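Side-chain contacts in terminal uridylyltransferase 1 (Trypanosoma brucei, PDB 5HZD), which adds uridines from UTP to the 3' ends of guide RNAs, ribosomal RNAs and some mRNAs and takes part in mitochondrial RNA editing: residues L34-R39 against L491-L496; R88-L93 against I124-V129; I344-L347 against G351-P354; E210-L215 against V231-T236; Y404-S407 against D411-H414. One frame throughout, in Å; residues are numbered along the deposited sequence.

Interaction 1. Residues L34-R39 against L491-L496. With SO4 (sulfate ion), chain E.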
# COMPACT_ATOMS: atom_id res chain seq x y z
N LEU A 34 -18.83 22.95 5.62
CA LEU A 34 -17.51 23.40 5.22
C LEU A 34 -17.19 24.68 5.98
O LEU A 34 -16.96 25.74 5.38
CB LEU A 34 -17.48 23.63 3.69
CG LEU A 34 -18.69 24.34 3.08
CD1 LEU A 34 -18.25 25.48 2.12
CD2 LEU A 34 -19.59 23.36 2.34
N PRO A 35 -17.16 24.59 7.33
CA PRO A 35 -17.16 25.79 8.18
C PRO A 35 -15.92 26.67 8.08
O PRO A 35 -16.00 27.85 8.43
CB PRO A 35 -17.27 25.21 9.59
CG PRO A 35 -16.63 23.86 9.47
CD PRO A 35 -17.04 23.35 8.12
N ASP A 36 -14.79 26.13 7.62
CA ASP A 36 -13.56 26.92 7.57
C ASP A 36 -13.19 27.31 6.15
O ASP A 36 -12.18 27.98 5.95
CB ASP A 36 -12.40 26.14 8.21
CG ASP A 36 -12.63 25.85 9.68
OD1 ASP A 36 -13.17 26.74 10.37
OD2 ASP A 36 -12.28 24.74 10.15
N HIS A 37 -13.99 26.90 5.17
CA HIS A 37 -13.61 27.13 3.78
C HIS A 37 -13.42 28.61 3.43
O HIS A 37 -12.35 29.01 2.98
CB HIS A 37 -14.60 26.50 2.79
CG HIS A 37 -14.22 26.70 1.35
ND1 HIS A 37 -14.89 27.58 0.52
CD2 HIS A 37 -13.20 26.18 0.63
CE1 HIS A 37 -14.31 27.56 -0.67
NE2 HIS A 37 -13.28 26.73 -0.63
N ALA A 38 -14.47 29.41 3.61
CA ALA A 38 -14.41 30.80 3.19
C ALA A 38 -13.31 31.57 3.92
O ALA A 38 -12.62 32.39 3.33
CB ALA A 38 -15.75 31.46 3.40
N ARG A 39 -13.15 31.27 5.21
CA ARG A 39 -12.18 31.92 6.08
C ARG A 39 -10.73 31.62 5.71
O ARG A 39 -9.89 32.52 5.62
CB ARG A 39 -12.42 31.52 7.53
CG ARG A 39 -11.47 32.22 8.50
CD ARG A 39 -11.83 31.90 9.95
NE ARG A 39 -11.73 30.47 10.22
CZ ARG A 39 -10.60 29.85 10.54
NH1 ARG A 39 -9.47 30.53 10.64
NH2 ARG A 39 -10.59 28.54 10.74
N LEU A 491 -6.52 21.89 1.79
CA LEU A 491 -5.36 22.31 0.99
C LEU A 491 -4.94 23.73 1.40
O LEU A 491 -3.73 24.00 1.53
CB LEU A 491 -5.70 22.23 -0.49
CG LEU A 491 -5.81 20.79 -1.00
CD1 LEU A 491 -6.58 20.77 -2.31
CD2 LEU A 491 -4.42 20.16 -1.19
N TYR A 492 -5.90 24.62 1.65
CA TYR A 492 -5.53 25.96 2.12
C TYR A 492 -4.87 25.86 3.48
O TYR A 492 -3.90 26.58 3.74
CB TYR A 492 -6.75 26.90 2.27
CG TYR A 492 -7.46 27.26 1.01
CD1 TYR A 492 -6.78 27.85 -0.04
CD2 TYR A 492 -8.83 27.05 0.89
CE1 TYR A 492 -7.45 28.20 -1.21
CE2 TYR A 492 -9.51 27.39 -0.27
CZ TYR A 492 -8.82 27.97 -1.31
OH TYR A 492 -9.48 28.30 -2.48
N ARG A 493 -5.39 24.99 4.36
CA ARG A 493 -4.87 24.86 5.71
C ARG A 493 -3.43 24.35 5.64
O ARG A 493 -2.56 24.85 6.38
CB ARG A 493 -5.75 23.93 6.54
CG ARG A 493 -5.47 24.04 8.01
CD ARG A 493 -6.13 22.99 8.88
NE ARG A 493 -7.49 22.63 8.50
CZ ARG A 493 -8.61 23.23 8.90
NH1 ARG A 493 -8.61 24.31 9.69
NH2 ARG A 493 -9.76 22.75 8.46
N GLY A 494 -3.16 23.40 4.75
CA GLY A 494 -1.80 22.89 4.61
C GLY A 494 -0.83 23.97 4.16
O GLY A 494 0.29 24.06 4.68
N LEU A 495 -1.25 24.78 3.18
CA LEU A 495 -0.44 25.86 2.64
C LEU A 495 -0.05 26.81 3.76
O LEU A 495 1.12 27.15 3.94
CB LEU A 495 -1.23 26.63 1.59
CG LEU A 495 -0.53 27.80 0.93
CD1 LEU A 495 0.66 27.29 0.12
CD2 LEU A 495 -1.50 28.55 0.02
N LEU A 496 -1.05 27.24 4.53
CA LEU A 496 -0.83 28.23 5.57
C LEU A 496 0.05 27.68 6.68
O LEU A 496 0.83 28.43 7.28
CB LEU A 496 -2.16 28.76 6.12
CG LEU A 496 -3.01 29.47 5.07
CD1 LEU A 496 -4.43 29.77 5.59
CD2 LEU A 496 -2.33 30.74 4.61
S SO4 E . -7.27 26.90 11.64
O1 SO4 E . -8.66 26.45 11.69
O2 SO4 E . -6.55 26.21 10.57
O3 SO4 E . -6.64 26.61 12.92
O4 SO4 E . -7.26 28.35 11.40
O HOH W 1 -12.23 22.44 9.08
O HOH W 2 -11.81 26.60 -2.92

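Interaction 2. Residues R88-L93 against I124-V129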
# COMPACT_ATOMS: atom_id res chain seq x y z
N ARG A 88 11.57 -12.89 3.59
CA ARG A 88 11.47 -14.24 4.14
C ARG A 88 10.00 -14.63 4.30
O ARG A 88 9.61 -15.78 4.00
CB ARG A 88 12.22 -14.33 5.45
CG ARG A 88 13.71 -14.15 5.22
CD ARG A 88 14.58 -14.59 6.38
NE ARG A 88 14.48 -13.66 7.49
CZ ARG A 88 15.22 -12.56 7.62
NH1 ARG A 88 16.15 -12.24 6.71
NH2 ARG A 88 15.03 -11.78 8.68
N ALA A 89 9.17 -13.70 4.79
CA ALA A 89 7.75 -14.00 4.91
C ALA A 89 7.12 -14.38 3.57
O ALA A 89 6.29 -15.29 3.49
CB ALA A 89 6.98 -12.81 5.55
N ARG A 90 7.53 -13.67 2.51
CA ARG A 90 7.02 -13.94 1.16
C ARG A 90 7.39 -15.36 0.74
O ARG A 90 6.55 -16.08 0.22
CB ARG A 90 7.64 -12.96 0.14
CG ARG A 90 6.97 -13.00 -1.25
CD ARG A 90 7.93 -12.53 -2.36
NE ARG A 90 9.08 -13.42 -2.34
CZ ARG A 90 9.08 -14.61 -2.90
NH1 ARG A 90 8.01 -15.02 -3.61
NH2 ARG A 90 10.14 -15.39 -2.75
N ALA A 91 8.65 -15.76 0.96
CA ALA A 91 9.07 -17.11 0.59
C ALA A 91 8.31 -18.13 1.40
O ALA A 91 7.95 -19.20 0.86
CB ALA A 91 10.57 -17.27 0.76
N GLN A 92 8.07 -17.84 2.67
CA GLN A 92 7.27 -18.75 3.52
C GLN A 92 5.86 -18.92 2.98
O GLN A 92 5.36 -20.04 2.84
CB GLN A 92 7.25 -18.22 4.97
CG GLN A 92 8.63 -18.32 5.60
CD GLN A 92 8.86 -17.37 6.74
OE1 GLN A 92 7.91 -16.84 7.35
NE2 GLN A 92 10.12 -17.17 7.09
N LEU A 93 5.22 -17.81 2.64
CA LEU A 93 3.88 -17.89 2.08
C LEU A 93 3.88 -18.65 0.77
O LEU A 93 2.95 -19.43 0.50
CB LEU A 93 3.28 -16.48 1.89
CG LEU A 93 1.84 -16.51 1.37
CD1 LEU A 93 0.85 -17.21 2.32
CD2 LEU A 93 1.38 -15.04 1.14
N ILE A 124 1.73 -5.60 4.68
CA ILE A 124 2.35 -6.07 3.45
C ILE A 124 1.23 -6.62 2.59
O ILE A 124 0.37 -7.32 3.10
CB ILE A 124 3.35 -7.22 3.75
CG1 ILE A 124 4.57 -6.67 4.51
CG2 ILE A 124 3.77 -7.96 2.45
CD1 ILE A 124 5.49 -5.74 3.69
N ASP A 125 1.20 -6.26 1.30
CA ASP A 125 0.27 -6.90 0.37
C ASP A 125 0.97 -8.03 -0.37
O ASP A 125 2.08 -7.86 -0.87
CB ASP A 125 -0.23 -5.90 -0.68
CG ASP A 125 -1.24 -4.93 -0.10
OD1 ASP A 125 -2.40 -5.36 0.09
OD2 ASP A 125 -0.87 -3.77 0.16
N PHE A 126 0.31 -9.18 -0.43
CA PHE A 126 0.86 -10.31 -1.18
C PHE A 126 -0.14 -10.64 -2.27
O PHE A 126 -1.32 -10.84 -1.99
CB PHE A 126 0.96 -11.56 -0.28
CG PHE A 126 2.01 -11.50 0.78
CD1 PHE A 126 3.35 -11.40 0.44
CD2 PHE A 126 1.67 -11.68 2.12
CE1 PHE A 126 4.34 -11.40 1.42
CE2 PHE A 126 2.64 -11.70 3.11
CZ PHE A 126 3.98 -11.57 2.78
N ALA A 127 0.33 -10.70 -3.51
CA ALA A 127 -0.50 -11.17 -4.62
C ALA A 127 -0.06 -12.58 -4.99
O ALA A 127 1.13 -12.84 -5.12
CB ALA A 127 -0.29 -10.28 -5.86
N VAL A 128 -1.01 -13.49 -5.18
CA VAL A 128 -0.69 -14.88 -5.53
C VAL A 128 -1.15 -15.11 -6.96
O VAL A 128 -2.34 -15.06 -7.25
CB VAL A 128 -1.48 -15.83 -4.58
CG1 VAL A 128 -1.28 -17.31 -4.98
CG2 VAL A 128 -1.04 -15.58 -3.11
N VAL A 129 -0.21 -15.36 -7.88
CA VAL A 129 -0.50 -15.39 -9.30
C VAL A 129 0.29 -16.50 -9.98
O VAL A 129 1.51 -16.66 -9.72
CB VAL A 129 -0.08 -14.05 -9.99
CG1 VAL A 129 -0.40 -14.09 -11.50
CG2 VAL A 129 -0.78 -12.86 -9.31

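Interaction 3. Residues I344-L347 against G351-P354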
# COMPACT_ATOMS: atom_id res chain seq x y z
N ILE A 344 2.59 13.19 -7.51
CA ILE A 344 3.42 12.93 -8.70
C ILE A 344 3.03 13.84 -9.87
O ILE A 344 3.90 14.34 -10.59
CB ILE A 344 3.29 11.49 -9.12
CG1 ILE A 344 3.98 10.64 -8.06
CG2 ILE A 344 3.97 11.27 -10.46
CD1 ILE A 344 3.63 9.15 -8.17
N TYR A 345 1.72 14.07 -10.05
CA TYR A 345 1.28 14.95 -11.14
C TYR A 345 1.87 16.34 -10.96
O TYR A 345 2.37 16.95 -11.91
CB TYR A 345 -0.25 15.03 -11.19
CG TYR A 345 -0.78 16.02 -12.19
CD1 TYR A 345 -0.84 15.70 -13.54
CD2 TYR A 345 -1.22 17.28 -11.77
CE1 TYR A 345 -1.35 16.64 -14.49
CE2 TYR A 345 -1.73 18.20 -12.68
CZ TYR A 345 -1.78 17.87 -14.02
OH TYR A 345 -2.26 18.78 -14.94
N TYR A 346 1.84 16.83 -9.72
CA TYR A 346 2.50 18.10 -9.40
C TYR A 346 4.00 18.06 -9.74
O TYR A 346 4.54 18.99 -10.37
CB TYR A 346 2.25 18.44 -7.94
CG TYR A 346 3.26 19.40 -7.34
CD1 TYR A 346 3.24 20.76 -7.65
CD2 TYR A 346 4.21 18.94 -6.45
CE1 TYR A 346 4.14 21.64 -7.07
CE2 TYR A 346 5.13 19.79 -5.87
CZ TYR A 346 5.10 21.14 -6.20
OH TYR A 346 6.00 22.00 -5.60
N LEU A 347 4.70 17.01 -9.32
CA LEU A 347 6.12 16.90 -9.62
C LEU A 347 6.38 16.92 -11.11
O LEU A 347 7.37 17.52 -11.55
CB LEU A 347 6.72 15.61 -9.01
CG LEU A 347 6.68 15.52 -7.48
CD1 LEU A 347 7.26 14.17 -7.02
CD2 LEU A 347 7.43 16.71 -6.82
N GLY A 351 8.20 19.96 -13.25
CA GLY A 351 9.50 19.57 -13.79
C GLY A 351 10.47 18.99 -12.79
O GLY A 351 11.65 18.86 -13.08
N TYR A 352 10.00 18.63 -11.60
CA TYR A 352 10.84 17.95 -10.61
C TYR A 352 11.20 16.51 -10.96
O TYR A 352 12.25 16.00 -10.53
CB TYR A 352 10.18 17.96 -9.23
CG TYR A 352 10.10 19.31 -8.58
CD1 TYR A 352 11.23 19.90 -8.03
CD2 TYR A 352 8.89 19.99 -8.53
CE1 TYR A 352 11.15 21.14 -7.42
CE2 TYR A 352 8.80 21.23 -7.91
CZ TYR A 352 9.93 21.79 -7.36
OH TYR A 352 9.85 23.02 -6.76
N VAL A 353 10.32 15.80 -11.67
CA VAL A 353 10.62 14.43 -12.11
C VAL A 353 10.23 14.31 -13.59
O VAL A 353 9.31 14.99 -14.04
CB VAL A 353 9.84 13.32 -11.33
CG1 VAL A 353 10.13 13.38 -9.80
CG2 VAL A 353 8.36 13.41 -11.59
N PRO A 354 10.90 13.41 -14.32
CA PRO A 354 10.53 13.15 -15.71
C PRO A 354 9.17 12.47 -15.81
O PRO A 354 8.73 11.72 -14.93
CB PRO A 354 11.63 12.18 -16.19
CG PRO A 354 12.79 12.45 -15.30
CD PRO A 354 12.15 12.71 -13.95
O HOH W 3 6.76 24.34 -6.95

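Interaction 4. Residues E210-L215 against V231-T236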
# COMPACT_ATOMS: atom_id res chain seq x y z
N GLU A 210 10.15 -47.69 11.35
CA GLU A 210 10.03 -47.42 9.93
C GLU A 210 9.27 -46.11 9.76
O GLU A 210 9.64 -45.28 8.92
CB GLU A 210 9.29 -48.54 9.20
CG GLU A 210 9.07 -48.24 7.74
CD GLU A 210 8.37 -49.35 6.99
OE1 GLU A 210 7.52 -50.07 7.58
OE2 GLU A 210 8.66 -49.51 5.78
N ASP A 211 8.22 -45.91 10.56
CA ASP A 211 7.44 -44.66 10.48
C ASP A 211 8.31 -43.44 10.79
O ASP A 211 8.20 -42.40 10.12
CB ASP A 211 6.29 -44.65 11.49
CG ASP A 211 5.16 -45.57 11.12
OD1 ASP A 211 4.76 -45.62 9.93
OD2 ASP A 211 4.65 -46.26 12.05
N ARG A 212 9.14 -43.55 11.83
CA ARG A 212 10.02 -42.43 12.22
C ARG A 212 10.96 -42.06 11.08
O ARG A 212 11.17 -40.87 10.80
CB ARG A 212 10.84 -42.76 13.49
CG ARG A 212 9.99 -42.87 14.78
CD ARG A 212 10.82 -42.93 16.10
NE ARG A 212 11.71 -44.07 16.19
CZ ARG A 212 11.38 -45.28 16.66
NH1 ARG A 212 10.13 -45.52 17.08
NH2 ARG A 212 12.28 -46.26 16.71
N LEU A 213 11.52 -43.06 10.40
CA LEU A 213 12.42 -42.80 9.28
C LEU A 213 11.69 -42.16 8.11
O LEU A 213 12.25 -41.31 7.40
CB LEU A 213 13.16 -44.07 8.83
CG LEU A 213 14.18 -44.60 9.84
CD1 LEU A 213 14.70 -45.95 9.36
CD2 LEU A 213 15.33 -43.63 10.00
N LEU A 214 10.43 -42.53 7.91
CA LEU A 214 9.64 -41.96 6.83
C LEU A 214 9.33 -40.50 7.11
O LEU A 214 9.42 -39.66 6.21
CB LEU A 214 8.36 -42.78 6.58
CG LEU A 214 8.60 -44.11 5.87
CD1 LEU A 214 7.35 -45.03 5.88
CD2 LEU A 214 9.06 -43.85 4.45
N LEU A 215 8.96 -40.17 8.35
CA LEU A 215 8.64 -38.78 8.66
C LEU A 215 9.89 -37.92 8.52
O LEU A 215 9.84 -36.82 7.94
CB LEU A 215 8.05 -38.64 10.07
CG LEU A 215 7.70 -37.23 10.56
CD1 LEU A 215 6.81 -36.48 9.54
CD2 LEU A 215 7.06 -37.21 11.96
N VAL A 231 16.82 -33.35 14.49
CA VAL A 231 15.51 -33.97 14.58
C VAL A 231 15.52 -34.86 15.82
O VAL A 231 16.51 -35.58 16.04
CB VAL A 231 15.26 -34.86 13.37
CG1 VAL A 231 14.07 -35.74 13.62
CG2 VAL A 231 15.03 -34.00 12.13
N TRP A 232 14.46 -34.80 16.63
CA TRP A 232 14.39 -35.67 17.81
C TRP A 232 12.96 -36.10 18.20
O TRP A 232 11.99 -35.40 17.91
CB TRP A 232 15.12 -35.03 18.99
CG TRP A 232 14.52 -33.76 19.56
CD1 TRP A 232 13.84 -33.65 20.74
CD2 TRP A 232 14.60 -32.42 19.02
NE1 TRP A 232 13.48 -32.35 20.97
CE2 TRP A 232 13.93 -31.57 19.93
CE3 TRP A 232 15.17 -31.86 17.87
CZ2 TRP A 232 13.80 -30.19 19.71
CZ3 TRP A 232 15.03 -30.48 17.64
CH2 TRP A 232 14.35 -29.66 18.57
N TRP A 233 12.85 -37.26 18.83
CA TRP A 233 11.54 -37.82 19.18
C TRP A 233 11.31 -37.90 20.68
O TRP A 233 12.26 -38.05 21.45
CB TRP A 233 11.42 -39.23 18.60
CG TRP A 233 11.30 -39.28 17.13
CD1 TRP A 233 12.31 -39.20 16.21
CD2 TRP A 233 10.08 -39.42 16.38
NE1 TRP A 233 11.79 -39.26 14.93
CE2 TRP A 233 10.43 -39.41 15.01
CE3 TRP A 233 8.74 -39.53 16.74
CZ2 TRP A 233 9.48 -39.53 14.00
CZ3 TRP A 233 7.79 -39.65 15.73
CH2 TRP A 233 8.16 -39.64 14.38
N ASN A 234 10.05 -37.82 21.09
CA ASN A 234 9.75 -38.03 22.50
C ASN A 234 9.72 -39.51 22.90
O ASN A 234 9.86 -40.40 22.05
CB ASN A 234 8.49 -37.28 22.95
CG ASN A 234 7.21 -37.88 22.39
OD1 ASN A 234 7.25 -38.75 21.53
ND2 ASN A 234 6.08 -37.44 22.92
N ARG A 235 9.53 -39.77 24.19
CA ARG A 235 9.79 -41.11 24.73
C ARG A 235 8.74 -42.07 24.18
O ARG A 235 9.01 -43.26 24.02
CB ARG A 235 9.76 -41.11 26.28
CG ARG A 235 10.73 -40.13 27.04
CD ARG A 235 11.60 -39.23 26.13
NE ARG A 235 11.48 -37.78 26.35
CZ ARG A 235 10.34 -37.08 26.35
NH1 ARG A 235 9.16 -37.66 26.19
NH2 ARG A 235 10.38 -35.77 26.55
N THR A 236 7.56 -41.54 23.88
CA THR A 236 6.43 -42.36 23.42
C THR A 236 6.32 -42.44 21.89
O THR A 236 5.39 -43.07 21.36
CB THR A 236 5.10 -41.83 23.99
OG1 THR A 236 5.11 -40.40 23.97
CG2 THR A 236 4.91 -42.29 25.42

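Interaction 5. Residues Y404-S407 against D411-H414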
# COMPACT_ATOMS: atom_id res chain seq x y z
N TYR A 404 0.44 25.12 -2.63
CA TYR A 404 0.16 26.28 -3.47
C TYR A 404 -0.44 25.91 -4.84
O TYR A 404 -1.42 26.53 -5.29
CB TYR A 404 1.41 27.16 -3.62
CG TYR A 404 1.13 28.46 -4.34
CD1 TYR A 404 0.66 29.56 -3.65
CD2 TYR A 404 1.32 28.56 -5.71
CE1 TYR A 404 0.39 30.75 -4.33
CE2 TYR A 404 1.06 29.72 -6.39
CZ TYR A 404 0.61 30.81 -5.69
OH TYR A 404 0.34 31.98 -6.38
N PHE A 405 0.15 24.90 -5.49
CA PHE A 405 -0.31 24.45 -6.81
C PHE A 405 -1.78 24.07 -6.76
O PHE A 405 -2.58 24.51 -7.61
CB PHE A 405 0.55 23.26 -7.25
CG PHE A 405 0.19 22.71 -8.60
CD1 PHE A 405 0.52 23.40 -9.76
CD2 PHE A 405 -0.49 21.52 -8.72
CE1 PHE A 405 0.17 22.91 -11.04
CE2 PHE A 405 -0.83 21.00 -10.00
CZ PHE A 405 -0.49 21.68 -11.15
N TYR A 406 -2.17 23.29 -5.75
CA TYR A 406 -3.55 22.83 -5.73
C TYR A 406 -4.51 23.85 -5.16
O TYR A 406 -5.73 23.73 -5.35
CB TYR A 406 -3.66 21.47 -5.06
CG TYR A 406 -3.12 20.38 -5.96
CD1 TYR A 406 -3.72 20.12 -7.20
CD2 TYR A 406 -1.99 19.63 -5.60
CE1 TYR A 406 -3.23 19.13 -8.05
CE2 TYR A 406 -1.49 18.62 -6.45
CZ TYR A 406 -2.12 18.39 -7.66
OH TYR A 406 -1.65 17.42 -8.51
N SER A 407 -3.99 24.85 -4.47
CA SER A 407 -4.87 25.90 -3.97
C SER A 407 -5.11 27.02 -5.00
O SER A 407 -6.19 27.60 -5.03
CB SER A 407 -4.32 26.49 -2.65
OG SER A 407 -4.29 25.54 -1.57
N ASP A 411 -6.36 23.89 -12.26
CA ASP A 411 -7.73 24.26 -12.61
C ASP A 411 -8.65 23.09 -12.29
O ASP A 411 -8.95 22.26 -13.15
CB ASP A 411 -7.83 24.64 -14.07
CG ASP A 411 -9.17 25.26 -14.43
OD1 ASP A 411 -10.15 25.08 -13.67
OD2 ASP A 411 -9.22 25.95 -15.47
N TRP A 412 -9.13 23.06 -11.05
CA TRP A 412 -10.01 21.96 -10.62
C TRP A 412 -11.32 21.95 -11.38
O TRP A 412 -11.98 20.91 -11.49
CB TRP A 412 -10.33 22.06 -9.14
CG TRP A 412 -9.20 21.72 -8.18
CD1 TRP A 412 -8.45 22.63 -7.47
CD2 TRP A 412 -8.75 20.42 -7.77
NE1 TRP A 412 -7.57 21.97 -6.64
CE2 TRP A 412 -7.72 20.62 -6.80
CE3 TRP A 412 -9.12 19.11 -8.11
CZ2 TRP A 412 -7.07 19.56 -6.17
CZ3 TRP A 412 -8.46 18.05 -7.49
CH2 TRP A 412 -7.44 18.28 -6.52
N GLY A 413 -11.71 23.11 -11.91
CA GLY A 413 -13.01 23.23 -12.56
C GLY A 413 -13.02 22.60 -13.93
O GLY A 413 -14.05 22.06 -14.36
N HIS A 414 -11.88 22.65 -14.63
CA HIS A 414 -11.84 22.23 -16.02
C HIS A 414 -10.86 21.12 -16.37
O HIS A 414 -10.98 20.51 -17.44
CB HIS A 414 -11.60 23.43 -16.93
CG HIS A 414 -12.69 24.44 -16.85
ND1 HIS A 414 -13.96 24.19 -17.34
CD2 HIS A 414 -12.74 25.66 -16.27
CE1 HIS A 414 -14.73 25.23 -17.10
NE2 HIS A 414 -14.02 26.14 -16.46

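Interaction 1. Residues L34-R39 against L491-L496
Asp-36 and Arg-493 meet at an angle, the carboxylate and guanidinium planes 85° apart. OD2 of Asp-36 sits at the guanidinium edge, near its plane, yet 3.6 Å from NH2 of Arg-493, so the salt bridge is long. Water 1 fills in for it, donating to OD2 of Asp-36 at 2.5 Å and taking a weak bond from NH2 of Arg-493, a nitrogen that also pairs with Glu-490. The other carboxylate oxygen is used differently: NH2 of Arg-39 reaches OD1 of Asp-36 at 3.2 Å from above the carboxylate plane, in a nearly straight bond (174°). Both arginine chains bend at chi3, and a sulfate, probably from the crystallisation liquor, lies between them. NH1 of Arg-493 donates to sulfate O2 at 2.9 Å and NH2 of Arg-39 to sulfate O1 at 3.0 Å. The two rings of the contact are inclined by 47°, with NE2 of His-37 lying 3.8 Å from CE2 of Tyr-492, close to the plane of the tyrosine ring. Water 2 joins the same NE2 to OH of Tyr-492, which Arg-41 also binds. Asp-36, Arg-39 and Arg-493 form a salt-bridge network that, with the His-37/Tyr-492 pair beside it, joins the start of helix 37-47, directly behind the atypical C2H2 zinc finger, to helix 481-497.

Interaction 2. Residues R88-L93 against I124-V129
Leu-93 lays its CD2 methyl over one face of the Phe-126 ring, 3.9 Å from the ring centroid and 29° off the normal, a CH-pi contact. The pair joins helix 80-100 to strand 124-129 in the mixed sheet of the nucleotidyltransferase palm, the strand that carries Asp-125, a probable ligand of the catalytic magnesium by comparison with relatives. The helix segment runs roughly along the strand: their axes pass 10.5 Å apart with N-to-C directions 34° from each other. Across that gap Phe-126 does most of the filling. Its CG lies anti to the carbonyl carbon (chi1 -71°), and the ring points at the helix, with helical residues gathered round it on several sides. The nearest ring atom to the Leu-93 methyl is CD2 of Phe-126, 3.5 Å from CD2 of Leu-93. On the opposite face CG2 of Ile-124, from the same strand, stands 3.6 Å above the ring plane, offset toward the rim, so the ring is held between two aliphatic groups. Phe-285, just before Asp-286 in the chain, makes an edge-to-face pair with it, and Val-106 and Ile-108 of the neighbouring strand touch it too. Arg-90 contributes backbone and the root of its side chain, its CA lying 3.7 Å from CE1 of Phe-126. The rest of the arginine turns away to salt bridges with Asp-372 and Glu-94. At the ring edge, near its plane, CB of Ala-89 comes within 4.3 Å of CZ of Phe-126.

Interaction 3. Residues I344-L347 against G351-P354
Leu-347 O faces the backbone just beyond the helix end, where Gly-351 takes a positive phi of 83° and turns the chain back over the last turn. Tyr-352 N lies 2.9 Å from Leu-347 O, but the hydrogen is badly aligned (127°) and the bond is weak; Val-353 N approaches the same oxygen more directly, at 3.4 Å, and is weak through its length. One carbonyl therefore receives two weak bonds from consecutive residues. The reversal also brings the following side chains onto the helix. CD2 of Leu-347 touches CB of Tyr-352 at 3.9 Å, the two side chains crossing at about a right angle, while CB of Leu-347 meets CG2 of Val-353 at 3.8 Å. That methyl occupies the position between the backbone N and the carbonyl carbon, which aims it back at the leucine. The positive phi and the bonds back into the last turn make this the Schellman motif that closes helix 336-349, with Tyr-352 and Val-353 packed on Leu-347 after it. Val-353 goes on to touch Tyr-303 of helix 292-304, and Leu-347 and Tyr-352 both rest on Met-398 of helix 385-409, so the turn is wedged between neighbouring helices. Further out, two tyrosine rings meet obliquely, their planes at 44°, OH of Tyr-346 standing 3.7 Å from CE2 of Tyr-352. Water 3 links their hydroxyls, lying 2.8 Å from OH of Tyr-346 and at a longer, weaker distance from OH of Tyr-352, in whose ring plane it sits. The Tyr-346 hydroxyl also forms a weak bond with the backbone oxygen of Met-398.

Interaction 4. Residues E210-L215 against V231-T236
Arg-212 spreads the aliphatic part of its chain across the indole of Trp-233, joining helix 209-223 to the edge strand 228-233 of the four-stranded antiparallel sheet. Both segments fall in the PAP-associated region; sheet and helix are inserted between strands 174-177 and 285-288 of the palm sheet. Already at the backbone the contact is close, with CA of Arg-212 3.4 Å from CZ2 of Trp-233. CB of Arg-212 follows at 3.5 Å from the same CZ2. CG of Arg-212 then lies over the six-membered ring of Trp-233, 3.5 Å from its centroid and 14° off the normal, which makes it the CH-pi donor. CD of Arg-212 moves on toward the shared bond of the two rings, 3.6 Å from CD2 of Trp-233. Beyond CD the chain bends at chi3 (-62°), leaving the guanidinium plane 76° from the indole, so the alkyl chain and not the flat charged group covers the ring. Leu-215, one helical turn later, comes to the far end of the indole, and the ring's NE1 donates to Glu-216. Trp-233 also rests on Met-240 and Leu-203 of the sheet. CD2 of Leu-215 stops 3.6 Å from CH2 of Trp-233.

Interaction 5. Residues Y404-S407 against D411-H414
The indole of Trp-412 presents its edge to the backbone of Tyr-406, whose carbonyl O lies 7° out of the indole plane. NE1 of Trp-412 donates to O of Tyr-406 at 2.9 Å with an angle of 159° at the hydrogen; the donor lies in the carbonyl plane, on a lone pair. The phenol ring of Tyr-406 has Phe-405 CD2 over the centre of one face, 3.5 Å above the plane, and meets the tryptophan obliquely: CD1 of Tyr-406 is 3.5 Å from CZ2 of Trp-412, with the planes at 43°. The bond to the carbonyl fixes how the indole is turned. The contact is a tryptophan folded back from the loop that follows helix 385-409, just past a wider pi-type turn at 405-407. An Asx motif shapes that loop: OD1 of Asp-411 accepts from N of His-414 at 3.1 Å, reached from above the carboxylate plane. Phe-410 meets the indole edge-to-face, and Met-342 and Arg-488 also touch it, from helices 336-349 and 481-497. The hydroxyl of Tyr-406 is tied to the backbone oxygen of Met-342.

Interaction 1 opens at the end of the zinc finger and closes 452 residues later on helix 481-497, so its loop encloses every other contact. Within it the remaining four follow in series and none cross: interaction 2 closes a short loop in the palm, interaction 4 one in the inserted sheet region, interaction 3 ends helix 336-349, and interaction 5 ends helix 385-409. Interactions 1, 3 and 5 cluster, interaction 5 touching both others. It meets interaction 1 through Leu-491, Tyr-492 and Leu-495 on Tyr-404, Tyr-406 and Ser-407, and interaction 3 through Tyr-345 and Tyr-346 on Phe-405 and Tyr-406. Interactions 2 and 4 lie across the chain's centre from this cluster, their centres about 32 Å apart.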